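Hypothetical protein TM1553 (Thermotoga maritima, PDB 1VRM) belongs to the ApbE family, whose characterised members transfer FMN from FAD to threonine residues of flavoproteins, and probably acts likewise. Local coordinates at residues Ala259-Asp271 with Phe297-Gly311. Residues are numbered along the deposited sequence; the frame is centred on the assembly and turned at random.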
loop_
_atom_site.group_PDB
_atom_site.type_symbol
_atom_site.label_atom_id
_atom_site.label_comp_id
_atom_site.label_asym_id
_atom_site.label_seq_id
_atom_site.Cartn_x
_atom_site.Cartn_y
_atom_site.Cartn_z
ATOM N N ALA A 259 -4.155 11.442 -9.263
ATOM C CA ALA A 259 -3.394 12.553 -8.703
ATOM C C ALA A 259 -2.235 12.898 -9.667
ATOM O O ALA A 259 -1.605 11.988 -10.196
ATOM C CB ALA A 259 -2.848 12.139 -7.351
ATOM N N ARG A 260 -1.993 14.191 -9.897
ATOM C CA ARG A 260 -1.038 14.671 -10.885
ATOM C C ARG A 260 0.165 15.384 -10.281
ATOM O O ARG A 260 0.162 15.687 -9.079
ATOM C CB ARG A 260 -1.741 15.600 -11.882
ATOM C CG ARG A 260 -2.966 14.941 -12.589
ATOM C CD ARG A 260 -2.551 13.712 -13.354
ATOM N NE ARG A 260 -3.594 13.205 -14.250
ATOM C CZ ARG A 260 -3.428 12.132 -15.017
ATOM N NH1 ARG A 260 -2.292 11.462 -14.980
ATOM N NH2 ARG A 260 -4.409 11.710 -15.799
ATOM N N GLY A 261 1.220 15.590 -11.073
ATOM C CA GLY A 261 2.334 16.389 -10.598
ATOM C C GLY A 261 3.455 15.604 -9.950
ATOM O O GLY A 261 4.511 16.166 -9.655
ATOM N N VAL A 262 3.267 14.289 -9.825
ATOM C CA VAL A 262 4.184 13.426 -9.055
ATOM C C VAL A 262 4.396 12.093 -9.783
ATOM O O VAL A 262 3.441 11.481 -10.272
ATOM C CB VAL A 262 3.608 13.130 -7.627
ATOM C CG1 VAL A 262 4.623 12.314 -6.803
ATOM C CG2 VAL A 262 3.240 14.396 -6.917
ATOM N N TRP A 263 5.642 11.646 -9.908
ATOM C CA TRP A 263 5.946 10.375 -10.505
ATOM C C TRP A 263 6.059 9.247 -9.470
ATOM O O TRP A 263 5.564 8.118 -9.679
ATOM C CB TRP A 263 7.191 10.438 -11.374
ATOM C CG TRP A 263 6.986 11.174 -12.688
ATOM C CD1 TRP A 263 5.807 11.534 -13.272
ATOM C CD2 TRP A 263 8.022 11.567 -13.614
ATOM N NE1 TRP A 263 6.050 12.160 -14.488
ATOM C CE2 TRP A 263 7.396 12.170 -14.721
ATOM C CE3 TRP A 263 9.397 11.435 -13.612
ATOM C CZ2 TRP A 263 8.129 12.666 -15.810
ATOM C CZ3 TRP A 263 10.120 11.935 -14.710
ATOM C CH2 TRP A 263 9.483 12.536 -15.762
ATOM N N SER A 264 6.713 9.535 -8.351
ATOM C CA SER A 264 6.758 8.547 -7.255
ATOM C C SER A 264 7.031 9.146 -5.904
ATOM O O SER A 264 7.564 10.257 -5.790
ATOM C CB SER A 264 7.763 7.452 -7.532
ATOM O OG SER A 264 9.075 7.950 -7.525
ATOM N N VAL A 265 6.606 8.431 -4.870
ATOM C CA VAL A 265 6.937 8.815 -3.498
ATOM C C VAL A 265 7.361 7.528 -2.791
ATOM O O VAL A 265 6.646 6.528 -2.871
ATOM C CB VAL A 265 5.726 9.386 -2.743
ATOM C CG1 VAL A 265 6.040 9.555 -1.245
ATOM C CG2 VAL A 265 5.220 10.705 -3.364
ATOM N N THR A 266 8.511 7.585 -2.128
ATOM C CA THR A 266 9.117 6.462 -1.413
ATOM C C THR A 266 9.209 6.855 0.052
ATOM O O THR A 266 9.690 7.961 0.366
ATOM C CB THR A 266 10.566 6.166 -1.928
ATOM O OG1 THR A 266 10.535 5.811 -3.347
ATOM C CG2 THR A 266 11.186 5.094 -1.119
ATOM N N ILE A 267 8.694 5.989 0.914
ATOM C CA ILE A 267 8.659 6.241 2.344
ATOM C C ILE A 267 9.378 5.135 3.082
ATOM O O ILE A 267 9.098 3.969 2.879
ATOM C CB ILE A 267 7.211 6.191 2.855
ATOM C CG1 ILE A 267 6.335 7.214 2.139
ATOM C CG2 ILE A 267 7.083 6.318 4.331
ATOM C CD1 ILE A 267 6.688 8.550 2.362
ATOM N N ILE A 268 10.300 5.557 3.939
ATOM C CA ILE A 268 10.908 4.683 4.941
ATOM C C ILE A 268 10.180 4.897 6.259
ATOM O O ILE A 268 9.998 6.028 6.712
ATOM C CB ILE A 268 12.387 5.017 5.135
ATOM C CG1 ILE A 268 13.163 4.844 3.827
ATOM C CG2 ILE A 268 12.931 4.200 6.319
ATOM C CD1 ILE A 268 14.561 5.449 3.871
ATOM N N ALA A 269 9.746 3.799 6.874
ATOM C CA ALA A 269 9.016 3.860 8.132
ATOM C C ALA A 269 9.315 2.634 9.009
ATOM O O ALA A 269 9.993 1.693 8.578
ATOM C CB ALA A 269 7.525 4.006 7.936
ATOM N N GLU A 270 8.819 2.695 10.236
ATOM C CA GLU A 270 8.990 1.617 11.165
ATOM C C GLU A 270 8.331 0.329 10.755
ATOM O O GLU A 270 8.818 -0.767 11.136
ATOM C CB GLU A 270 8.541 2.003 12.581
ATOM C CG GLU A 270 9.034 1.042 13.627
ATOM N N ASP A 271 7.211 0.441 10.037
ATOM C CA ASP A 271 6.491 -0.717 9.607
ATOM C C ASP A 271 5.916 -0.491 8.235
ATOM O O ASP A 271 5.801 0.656 7.729
ATOM C CB ASP A 271 5.409 -1.129 10.577
ATOM C CG ASP A 271 4.420 -0.058 10.806
ATOM O OD1 ASP A 271 3.685 0.299 9.896
ATOM O OD2 ASP A 271 4.403 0.466 11.943
ATOM N N PHE A 297 5.784 15.082 6.617
ATOM C CA PHE A 297 5.714 13.622 6.645
ATOM C C PHE A 297 6.645 12.949 7.625
ATOM O O PHE A 297 6.229 11.996 8.290
ATOM C CB PHE A 297 5.789 13.006 5.241
ATOM C CG PHE A 297 4.442 12.862 4.603
ATOM C CD1 PHE A 297 3.555 13.911 4.568
ATOM C CD2 PHE A 297 4.019 11.638 4.111
ATOM C CE1 PHE A 297 2.288 13.772 3.988
ATOM C CE2 PHE A 297 2.793 11.503 3.514
ATOM C CZ PHE A 297 1.922 12.553 3.470
ATOM N N PRO A 298 7.894 13.413 7.742
ATOM C CA PRO A 298 8.821 12.804 8.704
ATOM C C PRO A 298 8.312 12.893 10.109
ATOM O O PRO A 298 8.585 11.988 10.905
ATOM C CB PRO A 298 10.100 13.595 8.525
ATOM C CG PRO A 298 10.019 14.085 7.064
ATOM C CD PRO A 298 8.576 14.375 6.847
ATOM N N ASN A 299 7.522 13.910 10.407
ATOM C CA ASN A 299 6.957 14.009 11.762
ATOM C C ASN A 299 5.794 13.066 12.062
ATOM O O ASN A 299 5.294 13.023 13.189
ATOM C CB ASN A 299 6.603 15.443 12.056
ATOM C CG ASN A 299 7.793 16.344 11.977
ATOM O OD1 ASN A 299 8.892 15.968 12.355
ATOM N ND2 ASN A 299 7.609 17.566 11.441
HETATM N N MSE A 300 5.337 12.355 11.036
HETATM C CA MSE A 300 4.394 11.249 11.146
HETATM C C MSE A 300 5.108 9.896 11.072
HETATM O O MSE A 300 4.462 8.850 11.061
HETATM C CB MSE A 300 3.402 11.292 10.014
HETATM C CG MSE A 300 2.382 12.348 10.180
HETATM SE SE MSE A 300 1.035 12.139 8.695
HETATM C CE MSE A 300 2.088 12.680 7.287
ATOM N N GLY A 301 6.436 9.942 11.040
ATOM C CA GLY A 301 7.269 8.769 10.924
ATOM C C GLY A 301 7.455 8.277 9.487
ATOM O O GLY A 301 7.804 7.115 9.263
ATOM N N ALA A 302 7.242 9.151 8.516
ATOM C CA ALA A 302 7.360 8.787 7.101
ATOM C C ALA A 302 8.547 9.597 6.472
ATOM O O ALA A 302 8.375 10.753 6.110
ATOM C CB ALA A 302 6.029 9.118 6.398
ATOM N N HIS A 303 9.724 8.985 6.397
ATOM C CA HIS A 303 10.916 9.595 5.915
ATOM C C HIS A 303 10.959 9.392 4.441
ATOM O O HIS A 303 10.980 8.235 3.981
ATOM C CB HIS A 303 12.094 8.981 6.660
ATOM C CG HIS A 303 11.876 9.087 8.136
ATOM N ND1 HIS A 303 11.868 10.305 8.793
ATOM C CD2 HIS A 303 11.422 8.172 9.029
ATOM C CE1 HIS A 303 11.472 10.119 10.046
ATOM N NE2 HIS A 303 11.203 8.838 10.217
ATOM N N LEU A 304 11.001 10.478 3.666
ATOM C CA LEU A 304 10.601 10.339 2.274
ATOM C C LEU A 304 11.461 10.944 1.202
ATOM O O LEU A 304 12.239 11.881 1.424
ATOM C CB LEU A 304 9.213 10.834 2.081
ATOM C CG LEU A 304 8.956 12.312 2.033
ATOM C CD1 LEU A 304 7.496 12.555 1.678
ATOM C CD2 LEU A 304 9.322 12.983 3.357
ATOM N N LEU A 305 11.276 10.392 0.012
ATOM C CA LEU A 305 11.878 10.893 -1.210
ATOM C C LEU A 305 10.763 10.982 -2.242
ATOM O O LEU A 305 10.061 9.984 -2.471
ATOM C CB LEU A 305 12.937 9.928 -1.718
ATOM C CG LEU A 305 13.659 10.276 -3.028
ATOM C CD1 LEU A 305 14.967 9.589 -3.119
ATOM C CD2 LEU A 305 12.831 9.851 -4.229
ATOM N N ILE A 306 10.608 12.143 -2.871
ATOM C CA ILE A 306 9.596 12.370 -3.894
ATOM C C ILE A 306 10.293 12.614 -5.232
ATOM O O ILE A 306 11.231 13.382 -5.310
ATOM C CB ILE A 306 8.755 13.631 -3.577
ATOM C CG1 ILE A 306 8.098 13.528 -2.211
ATOM C CG2 ILE A 306 7.742 13.880 -4.677
ATOM C CD1 ILE A 306 7.520 14.780 -1.725
ATOM N N VAL A 307 9.814 11.958 -6.295
ATOM C CA VAL A 307 10.236 12.294 -7.639
ATOM C C VAL A 307 9.063 13.036 -8.261
ATOM O O VAL A 307 7.994 12.451 -8.485
ATOM C CB VAL A 307 10.540 11.060 -8.484
ATOM C CG1 VAL A 307 10.996 11.523 -9.906
ATOM C CG2 VAL A 307 11.579 10.173 -7.809
ATOM N N LEU A 308 9.246 14.322 -8.477
ATOM C CA LEU A 308 8.205 15.149 -9.036
ATOM C C LEU A 308 8.089 14.889 -10.547
ATOM O O LEU A 308 9.010 14.358 -11.154
ATOM C CB LEU A 308 8.528 16.602 -8.785
ATOM C CG LEU A 308 8.579 17.000 -7.327
ATOM C CD1 LEU A 308 9.240 18.373 -7.238
ATOM C CD2 LEU A 308 7.176 16.942 -6.731
ATOM N N GLU A 309 6.931 15.200 -11.104
ATOM C CA GLU A 309 6.766 15.147 -12.546
ATOM C C GLU A 309 7.874 15.945 -13.196
ATOM O O GLU A 309 8.109 17.085 -12.836
ATOM C CB GLU A 309 5.418 15.699 -12.933
ATOM C CG GLU A 309 5.160 15.746 -14.425
ATOM C CD GLU A 309 3.765 16.241 -14.690
ATOM O OE1 GLU A 309 3.305 17.166 -13.976
ATOM O OE2 GLU A 309 3.133 15.695 -15.634
ATOM N N GLY A 310 8.559 15.340 -14.144
ATOM C CA GLY A 310 9.696 15.992 -14.798
ATOM C C GLY A 310 11.014 15.475 -14.297
ATOM O O GLY A 310 12.036 15.581 -14.972
ATOM N N GLY A 311 11.005 14.859 -13.112
ATOM C CA GLY A 311 12.168 14.112 -12.637
ATOM C C GLY A 311 12.942 14.674 -11.444
ATOM O O GLY A 311 13.840 13.995 -10.923
HETATM O O HOH W 1 1.034 14.567 -13.797
HETATM O O HOH W 2 4.070 12.670 -16.482
HETATM O O HOH W 3 10.109 8.025 -4.972
HETATM O O HOH W 4 7.841 5.235 11.213
#
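W263 lies flat over the turn that ends strand 303-308, and its side chain can be followed outward atom by atom. CB rests 3.6 Å from V307 O; with CG beside the backbone N (chi1 -73°), the indole spreads across E309 and G310. The pyrrole ring takes E309 CA almost squarely over its face, a CH-pi contact 3.6 Å from the centroid; the six-membered ring covers G310, whose N lies 3.2 Å from CZ2, and at the far rim CZ3 meets G311 N. G310 and G311 suit the type II turn from L308 to G311 because both take positive phi angles, where a CB would press on the preceding carbonyl oxygen. At the ring edge NE1 donates a hydrogen bond to a water lying in the ring plane, which in turn donates to E309 OE2.

A classic beta bulge sets this up: the N atoms of W263 and S264 both donate to V307 O, the first at 2.9 Å, the second at 3.2 Å. Beyond it the strands pair regularly, antiparallel at 166°. On one face S264 OG and T266 OG1 share a water that donates to L305 O, small hydroxyls suiting a buried polar spot; T266 OG1 is also hydrogen-bonded to T232 OG1. On the other face branched I267 fills the space beside A302 and L304, its CD1 only 3.4 Å from L304 CB, a tight fit.

These are neighbouring strands of the large antiparallel sheet, joined by helix 272-296, which packs on V262, I267, A302 and I306. Strand 219-225 and F319 cover the face of I268 and L305, while strand 229-234 continues the sheet beyond 262-269.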